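Local coordinates for protein ADP compounds hydrolase NudE (Escherichia coli, PDB 1VHG) that hydrolyses ADP-ribose, NADH and diadenosine polyphosphates such as Ap3A and Ap2A, using magnesium or another divalent cation, as a homodimeric Nudix enzyme, at residues L109-K114 with N127-Q132; L98-G103 with E137-D142. All blocks are in the same frame, centred on the assembly; numbering follows the deposited sequence.

Contact 1 (L109-K114 with N127-Q132); sequences LTFLKK and NIVVAQ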
ATOM      1  N   LEU A 109       8.578  -0.108  22.534  1.00 33.03           N
ATOM      2  CA  LEU A 109       7.832   0.124  21.312  1.00 30.81           C
ATOM      3  C   LEU A 109       8.083   1.504  20.743  1.00 30.56           C
ATOM      4  O   LEU A 109       7.961   2.525  21.414  1.00 32.28           O
ATOM      5  CB  LEU A 109       6.331  -0.072  21.570  1.00 26.01           C
ATOM      6  CG  LEU A 109       5.951  -1.509  21.950  1.00 26.00           C
ATOM      7  CD1 LEU A 109       4.671  -1.527  22.754  1.00 23.41           C
ATOM      8  CD2 LEU A 109       5.826  -2.369  20.700  1.00 22.48           C
ATOM      9  N   THR A 110       8.449   1.586  19.469  1.00 30.19           N
ATOM     10  CA  THR A 110       8.699   2.883  18.870  1.00 28.63           C
ATOM     11  C   THR A 110       7.893   3.088  17.596  1.00 26.55           C
ATOM     12  O   THR A 110       7.802   2.251  16.724  1.00 26.16           O
ATOM     13  CB  THR A 110      10.157   3.288  18.746  1.00 29.10           C
ATOM     14  OG1 THR A 110      10.356   4.050  17.542  1.00 32.06           O
ATOM     15  CG2 THR A 110      11.129   2.178  18.815  1.00 27.94           C
ATOM     16  N   PHE A 111       7.142   4.178  17.657  1.00 25.95           N
ATOM     17  CA  PHE A 111       6.234   4.642  16.620  1.00 24.89           C
ATOM     18  C   PHE A 111       7.075   5.390  15.593  1.00 24.88           C
ATOM     19  O   PHE A 111       7.637   6.458  15.784  1.00 24.15           O
ATOM     20  CB  PHE A 111       5.072   5.408  17.225  1.00 21.96           C
ATOM     21  CG  PHE A 111       4.226   6.131  16.218  1.00 25.35           C
ATOM     22  CD1 PHE A 111       3.938   7.477  16.362  1.00 24.19           C
ATOM     23  CD2 PHE A 111       3.747   5.466  15.085  1.00 24.48           C
ATOM     24  CE1 PHE A 111       3.201   8.134  15.407  1.00 26.42           C
ATOM     25  CE2 PHE A 111       3.013   6.129  14.127  1.00 22.97           C
ATOM     26  CZ  PHE A 111       2.731   7.464  14.276  1.00 25.43           C
ATOM     27  N   LEU A 112       7.277   4.697  14.475  1.00 25.98           N
ATOM     28  CA  LEU A 112       8.115   5.117  13.376  1.00 26.61           C
ATOM     29  C   LEU A 112       7.536   5.997  12.302  1.00 25.80           C
ATOM     30  O   LEU A 112       8.233   6.889  11.816  1.00 25.34           O
ATOM     31  CB  LEU A 112       8.619   3.803  12.704  1.00 28.44           C
ATOM     32  CG  LEU A 112      10.024   3.852  12.135  1.00 31.38           C
ATOM     33  CD1 LEU A 112      11.019   4.267  13.216  1.00 31.28           C
ATOM     34  CD2 LEU A 112      10.406   2.506  11.542  1.00 29.96           C
ATOM     35  N   LYS A 113       6.294   5.793  11.902  1.00 26.17           N
ATOM     36  CA  LYS A 113       5.715   6.581  10.807  1.00 28.04           C
ATOM     37  C   LYS A 113       4.263   6.168  10.601  1.00 29.33           C
ATOM     38  O   LYS A 113       3.911   5.037  10.989  1.00 29.72           O
ATOM     39  CB  LYS A 113       6.513   6.182   9.549  1.00 30.58           C
ATOM     40  CG  LYS A 113       6.086   6.715   8.229  1.00 28.70           C
ATOM     41  CD  LYS A 113       7.033   7.701   7.620  1.00 29.39           C
ATOM     42  CE  LYS A 113       7.043   9.046   8.279  1.00 31.58           C
ATOM     43  NZ  LYS A 113       8.188   9.900   7.871  1.00 31.67           N
ATOM     44  N   LYS A 114       3.460   7.038  10.036  1.00 29.64           N
ATOM     45  CA  LYS A 114       2.047   6.758   9.761  1.00 31.56           C
ATOM     46  C   LYS A 114       1.854   6.893   8.256  1.00 32.75           C
ATOM     47  O   LYS A 114       2.395   7.854   7.685  1.00 32.98           O
ATOM     48  CB  LYS A 114       1.166   7.759  10.489  1.00 34.35           C
ATOM     49  CG  LYS A 114      -0.331   7.570  10.383  1.00 35.70           C
ATOM     50  CD  LYS A 114      -1.042   8.821  10.879  1.00 39.74           C
ATOM     51  CE  LYS A 114      -2.269   8.464  11.720  1.00 43.14           C
ATOM     52  NZ  LYS A 114      -1.999   8.755  13.164  1.00 45.31           N
ATOM     53  N   ASN A 127      -0.208   2.613  11.159  1.00 29.97           N
ATOM     54  CA  ASN A 127       0.886   3.083  12.011  1.00 29.19           C
ATOM     55  C   ASN A 127       1.995   2.044  12.096  1.00 28.85           C
ATOM     56  O   ASN A 127       1.722   0.900  12.481  1.00 29.12           O
ATOM     57  CB  ASN A 127       0.317   3.416  13.401  1.00 25.49           C
ATOM     58  CG  ASN A 127      -0.610   4.606  13.315  1.00 24.66           C
ATOM     59  OD1 ASN A 127      -0.142   5.730  13.436  1.00 27.00           O
ATOM     60  ND2 ASN A 127      -1.894   4.403  13.064  1.00 25.65           N
ATOM     61  N   ILE A 128       3.222   2.378  11.695  1.00 27.58           N
ATOM     62  CA  ILE A 128       4.311   1.400  11.776  1.00 26.45           C
ATOM     63  C   ILE A 128       5.048   1.489  13.102  1.00 25.64           C
ATOM     64  O   ILE A 128       5.587   2.532  13.457  1.00 24.47           O
ATOM     65  CB  ILE A 128       5.302   1.574  10.620  1.00 26.44           C
ATOM     66  CG1 ILE A 128       4.553   1.343   9.296  1.00 25.84           C
ATOM     67  CG2 ILE A 128       6.484   0.648  10.773  1.00 22.79           C
ATOM     68  CD1 ILE A 128       5.426   1.703   8.103  1.00 26.39           C
ATOM     69  N   VAL A 129       5.050   0.400  13.857  1.00 25.91           N
ATOM     70  CA  VAL A 129       5.682   0.368  15.157  1.00 28.54           C
ATOM     71  C   VAL A 129       6.768  -0.685  15.324  1.00 29.05           C
ATOM     72  O   VAL A 129       6.490  -1.882  15.210  1.00 28.57           O
ATOM     73  CB  VAL A 129       4.588   0.082  16.245  1.00 29.64           C
ATOM     74  CG1 VAL A 129       5.224  -0.077  17.620  1.00 28.58           C
ATOM     75  CG2 VAL A 129       3.531   1.152  16.274  1.00 25.05           C
ATOM     76  N   VAL A 130       7.976  -0.281  15.706  1.00 29.88           N
ATOM     77  CA  VAL A 130       9.057  -1.245  15.964  1.00 29.87           C
ATOM     78  C   VAL A 130       9.002  -1.699  17.438  1.00 30.75           C
ATOM     79  O   VAL A 130       9.007  -0.911  18.382  1.00 28.36           O
ATOM     80  CB  VAL A 130      10.433  -0.646  15.682  1.00 28.63           C
ATOM     81  CG1 VAL A 130      11.541  -1.630  16.033  1.00 28.64           C
ATOM     82  CG2 VAL A 130      10.546  -0.186  14.243  1.00 30.53           C
ATOM     83  N   ALA A 131       8.984  -3.020  17.635  1.00 31.33           N
ATOM     84  CA  ALA A 131       8.912  -3.637  18.948  1.00 30.96           C
ATOM     85  C   ALA A 131      10.187  -4.324  19.395  1.00 31.57           C
ATOM     86  O   ALA A 131      10.671  -5.245  18.729  1.00 32.46           O
ATOM     87  CB  ALA A 131       7.809  -4.700  18.884  1.00 29.41           C
ATOM     88  N   GLN A 132      10.773  -3.929  20.517  1.00 31.46           N
ATOM     89  CA  GLN A 132      11.986  -4.556  21.028  1.00 31.01           C
ATOM     90  C   GLN A 132      11.863  -4.913  22.503  1.00 31.92           C
ATOM     91  O   GLN A 132      10.994  -4.429  23.230  1.00 31.96           O
ATOM     92  CB  GLN A 132      13.165  -3.618  20.862  1.00 30.82           C
ATOM     93  CG  GLN A 132      13.461  -3.205  19.440  1.00 32.85           C
ATOM     94  CD  GLN A 132      14.715  -2.368  19.366  1.00 34.00           C
ATOM     95  OE1 GLN A 132      15.750  -2.882  18.954  1.00 39.16           O
ATOM     96  NE2 GLN A 132      14.622  -1.113  19.770  1.00 36.94           N
TER
HETATM   97  O   HOH W   1      -1.690   7.809  15.742  1.00 46.55           O

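Contact 2 (L98-G103 with E137-D142); sequences LKEEVG and ESLEGD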
ATOM      1  N   LEU A  98       0.610  -7.874  19.121  1.00 28.87           N
ATOM      2  CA  LEU A  98       1.807  -8.709  19.125  1.00 30.45           C
ATOM      3  C   LEU A  98       1.509  -9.895  20.070  1.00 33.57           C
ATOM      4  O   LEU A  98       1.876 -11.039  19.807  1.00 35.65           O
ATOM      5  CB  LEU A  98       2.971  -7.947  19.664  1.00 27.25           C
ATOM      6  CG  LEU A  98       4.369  -7.853  19.164  1.00 27.36           C
ATOM      7  CD1 LEU A  98       5.381  -7.889  20.323  1.00 23.69           C
ATOM      8  CD2 LEU A  98       4.717  -8.881  18.104  1.00 27.53           C
ATOM      9  N   LYS A  99       0.868  -9.638  21.209  1.00 33.83           N
ATOM     10  CA  LYS A  99       0.575 -10.677  22.174  1.00 34.56           C
ATOM     11  C   LYS A  99      -0.405 -11.720  21.657  1.00 37.10           C
ATOM     12  O   LYS A  99      -0.359 -12.895  22.032  1.00 37.52           O
ATOM     13  CB  LYS A  99      -0.004 -10.059  23.441  1.00 31.01           C
ATOM     14  CG  LYS A  99       1.025  -9.523  24.410  1.00 31.71           C
ATOM     15  CD  LYS A  99       0.319  -8.843  25.563  1.00 33.56           C
ATOM     16  CE  LYS A  99       1.256  -7.842  26.249  1.00 36.00           C
ATOM     17  NZ  LYS A  99       0.393  -6.941  27.093  1.00 39.61           N
ATOM     18  N   GLU A 100      -1.415 -11.252  20.918  1.00 37.85           N
ATOM     19  CA  GLU A 100      -2.421 -12.138  20.380  1.00 37.39           C
ATOM     20  C   GLU A 100      -1.876 -12.935  19.198  1.00 38.82           C
ATOM     21  O   GLU A 100      -2.150 -14.120  19.077  1.00 39.47           O
ATOM     22  CB  GLU A 100      -3.634 -11.349  19.910  1.00 32.47           C
ATOM     23  CG  GLU A 100      -4.521 -10.717  20.941  1.00 32.67           C
ATOM     24  CD  GLU A 100      -5.425  -9.628  20.389  1.00 33.27           C
ATOM     25  OE1 GLU A 100      -5.958  -8.813  21.168  1.00 34.63           O
ATOM     26  OE2 GLU A 100      -5.625  -9.529  19.161  1.00 32.73           O
ATOM     27  N   GLU A 101      -1.084 -12.320  18.325  1.00 40.02           N
ATOM     28  CA  GLU A 101      -0.624 -13.015  17.138  1.00 39.79           C
ATOM     29  C   GLU A 101       0.672 -13.775  17.239  1.00 39.04           C
ATOM     30  O   GLU A 101       0.859 -14.748  16.502  1.00 38.53           O
ATOM     31  CB  GLU A 101      -0.520 -12.012  15.973  1.00 40.94           C
ATOM     32  CG  GLU A 101      -1.839 -11.586  15.354  1.00 43.92           C
ATOM     33  CD  GLU A 101      -1.624 -10.900  14.010  1.00 48.23           C
ATOM     34  OE1 GLU A 101      -0.952 -11.505  13.148  1.00 48.16           O
ATOM     35  OE2 GLU A 101      -2.082  -9.743  13.812  1.00 52.45           O
ATOM     36  N   VAL A 102       1.597 -13.330  18.057  1.00 39.05           N
ATOM     37  CA  VAL A 102       2.931 -13.921  18.185  1.00 37.99           C
ATOM     38  C   VAL A 102       3.276 -14.399  19.570  1.00 37.22           C
ATOM     39  O   VAL A 102       4.296 -15.054  19.794  1.00 37.32           O
ATOM     40  CB  VAL A 102       3.937 -12.831  17.736  1.00 38.02           C
ATOM     41  CG1 VAL A 102       5.366 -13.162  18.077  1.00 40.63           C
ATOM     42  CG2 VAL A 102       3.788 -12.610  16.232  1.00 38.31           C
ATOM     43  N   GLY A 103       2.496 -14.051  20.589  1.00 36.40           N
ATOM     44  CA  GLY A 103       2.736 -14.477  21.925  1.00 36.99           C
ATOM     45  C   GLY A 103       3.778 -13.710  22.694  1.00 38.83           C
ATOM     46  O   GLY A 103       4.170 -14.147  23.794  1.00 39.70           O
ATOM     47  N   GLU A 137       4.070 -13.600  26.668  1.00 40.16           N
ATOM     48  CA  GLU A 137       2.760 -13.265  27.172  1.00 40.01           C
ATOM     49  C   GLU A 137       1.777 -13.451  26.015  1.00 40.61           C
ATOM     50  O   GLU A 137       1.913 -12.829  24.978  1.00 40.49           O
ATOM     51  CB  GLU A 137       2.583 -11.898  27.791  1.00 38.74           C
ATOM     52  CG  GLU A 137       1.164 -11.650  28.243  1.00 39.06           C
ATOM     53  CD  GLU A 137       0.877 -10.309  28.837  1.00 43.83           C
ATOM     54  OE1 GLU A 137      -0.326 -10.041  29.119  1.00 50.33           O
ATOM     55  OE2 GLU A 137       1.757  -9.455  29.056  1.00 45.91           O
ATOM     56  N   SER A 138       0.802 -14.331  26.192  1.00 41.21           N
ATOM     57  CA  SER A 138      -0.114 -14.618  25.106  1.00 40.57           C
ATOM     58  C   SER A 138      -1.534 -14.183  25.344  1.00 39.73           C
ATOM     59  O   SER A 138      -2.043 -14.379  26.434  1.00 40.84           O
ATOM     60  CB  SER A 138      -0.047 -16.141  24.860  1.00 40.08           C
ATOM     61  OG  SER A 138      -1.135 -16.513  24.040  1.00 43.49           O
ATOM     62  N   LEU A 139      -2.166 -13.625  24.330  1.00 39.20           N
ATOM     63  CA  LEU A 139      -3.547 -13.167  24.400  1.00 39.25           C
ATOM     64  C   LEU A 139      -4.338 -13.886  23.302  1.00 40.04           C
ATOM     65  O   LEU A 139      -3.722 -14.319  22.331  1.00 40.44           O
ATOM     66  CB  LEU A 139      -3.630 -11.681  24.183  1.00 36.61           C
ATOM     67  CG  LEU A 139      -4.026 -10.685  25.233  1.00 36.37           C
ATOM     68  CD1 LEU A 139      -3.714 -11.122  26.648  1.00 35.68           C
ATOM     69  CD2 LEU A 139      -3.337  -9.344  24.937  1.00 35.09           C
ATOM     70  N   GLU A 140      -5.640 -13.947  23.414  1.00 41.28           N
ATOM     71  CA  GLU A 140      -6.498 -14.599  22.443  1.00 42.99           C
ATOM     72  C   GLU A 140      -6.913 -13.696  21.296  1.00 42.99           C
ATOM     73  O   GLU A 140      -7.572 -12.669  21.482  1.00 42.02           O
ATOM     74  CB  GLU A 140      -7.747 -15.121  23.180  1.00 48.22           C
ATOM     75  CG  GLU A 140      -7.875 -16.639  23.091  1.00 55.98           C
ATOM     76  CD  GLU A 140      -8.685 -17.070  21.875  1.00 59.68           C
ATOM     77  OE1 GLU A 140      -8.733 -18.283  21.567  1.00 61.91           O
ATOM     78  OE2 GLU A 140      -9.297 -16.205  21.206  1.00 61.71           O
ATOM     79  N   GLY A 141      -6.545 -14.071  20.075  1.00 43.59           N
ATOM     80  CA  GLY A 141      -6.923 -13.232  18.915  1.00 44.86           C
ATOM     81  C   GLY A 141      -8.069 -13.909  18.161  1.00 44.90           C
ATOM     82  O   GLY A 141      -8.688 -14.847  18.666  1.00 43.92           O
ATOM     83  N   ASP A 142      -8.341 -13.440  16.954  1.00 44.67           N
ATOM     84  CA  ASP A 142      -9.419 -14.015  16.155  1.00 46.22           C
ATOM     85  C   ASP A 142      -8.918 -14.823  14.979  1.00 45.03           C
ATOM     86  O   ASP A 142      -9.682 -15.135  14.072  1.00 45.11           O
ATOM     87  CB  ASP A 142     -10.343 -12.873  15.687  1.00 54.64           C
ATOM     88  CG  ASP A 142     -10.835 -12.037  16.866  1.00 60.36           C
ATOM     89  OD1 ASP A 142     -11.751 -12.501  17.587  1.00 63.45           O
ATOM     90  OD2 ASP A 142     -10.294 -10.935  17.115  1.00 62.36           O
TER
HETATM   91  O   HOH W   2      -1.290 -15.341  21.586  1.00 50.24           O

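Contact 1 (L109-K114 with N127-Q132)
The carbonyl Thr110 O takes two donors from the facing strand. Val130 N gives it a hydrogen bond of 2.7 Å, and Val129 CA adds a CA-H...O contact. Thr110 N returns a bond to Val130 O. Further along, Leu112 N reaches Ile128 O, and Ile128 N binds Lys113 O at 2.8 Å. Leu112 and Lys113 thus both stand opposite Ile128, a beta bulge in strand 104-116. The two strands form an antiparallel hairpin at one side of the mixed sheet of the Nudix fold, with helices 90-101 and 169-184 on its two faces. On the face of helix 90-101, Leu109 CD2 rests on Ala131 CB at 3.6 Å. Phe111 holds CG anti to its own backbone N (chi1 170°), and this places CE2 3.3 Å from Asn127 OD1. Ring and amide planes are 50° apart. The ring also touches Tyr91 of helix 90-101. With an alanine here, the Asn127 carboxamide would probably lose its ring neighbour and a gap would open toward Tyr91. Asn127 ND2 is held separately, by Ala51 O and Glu50. Lys114 runs alongside Asn127, with Lys114 CG 3.6 Å from Asn127 OD1. Water 1 accepts from Lys114 NZ at 2.8 Å and makes a weak bond to Asn127 OD1. On the other face, Leu112 CD2 meets Val130 CG2 at 3.8 Å, and both residues touch Trp181.

Contact 2 (L98-G103 with E137-D142)
Lys99 O, near the C-terminal end of the Nudix box helix, accepts a hydrogen bond of 3.0 Å from Leu139 N. The Nudix box is a loop-helix-loop motif, and residues 98-103 are its last six. Residues 137-142 form an irregular chain that follows strand 125-136 and runs past the helix end. The Leu139 N donor sits well above the carbonyl plane of Lys99, 64° out of it. A second backbone bond joins Glu137 N to Gly103 O at 2.9 Å and is nearly straight, with an N-H...O angle of 174°. Gly103 has a positive phi of 81°, just after the chain leaves the helix; at its backbone angles a CB would be jammed against the carbonyl O of Val102. A CA-H...O contact of 3.2 Å from Glu100 CA to Leu139 O adds to these bonds.

Water 2 supplements the backbone pairing. It lies 2.7 Å from each of Lys99 O, Ser138 OG and Leu139 O, so it bridges the two segments.

The charged contact is made by Lys99 and Glu137. Both side chains are extended beyond CG and cross each other at a slant. Lys99 NZ forms a salt bridge with Glu137 OE2 at a long 3.5 Å. Glu100 is paired within its own helix, through OE1 to Arg96. Glu101, probably a metal ligand as in other Nudix hydrolases, has its CB directed away from residues 137-142.

Apolar parts fill in between. Leu139 CD2 lies against the Lys99 stem, 3.7 Å from both Lys99 CB and Lys99 CD. Glu100 CG packs on Leu139 CB at 3.5 Å. A CB on Gly141 would point at the helix and crowd Glu100 CB; lacking one, Gly141 CA can sit 3.9 Å from Glu100 CB.

Helix 90-101 connects the two contacts. Its last turn and the two residues after it, 98-103, are the first segment of contact 2. Strand 104-116 follows at once and carries the first segment of contact 1. Strand 125-136 likewise leads from contact 1 into residues 137-142. The contact centres are 18 Å apart, but they meet where Ala131 CB lies 4.3 Å from Leu98 CD1. Contact 2 includes Glu101, which with Glu97 probably binds the metal. Contact 1 lies farther off: the side chain of Leu109 is about 9 Å from that of Glu97, and that of Ala131 about 11 Å from that of Glu101.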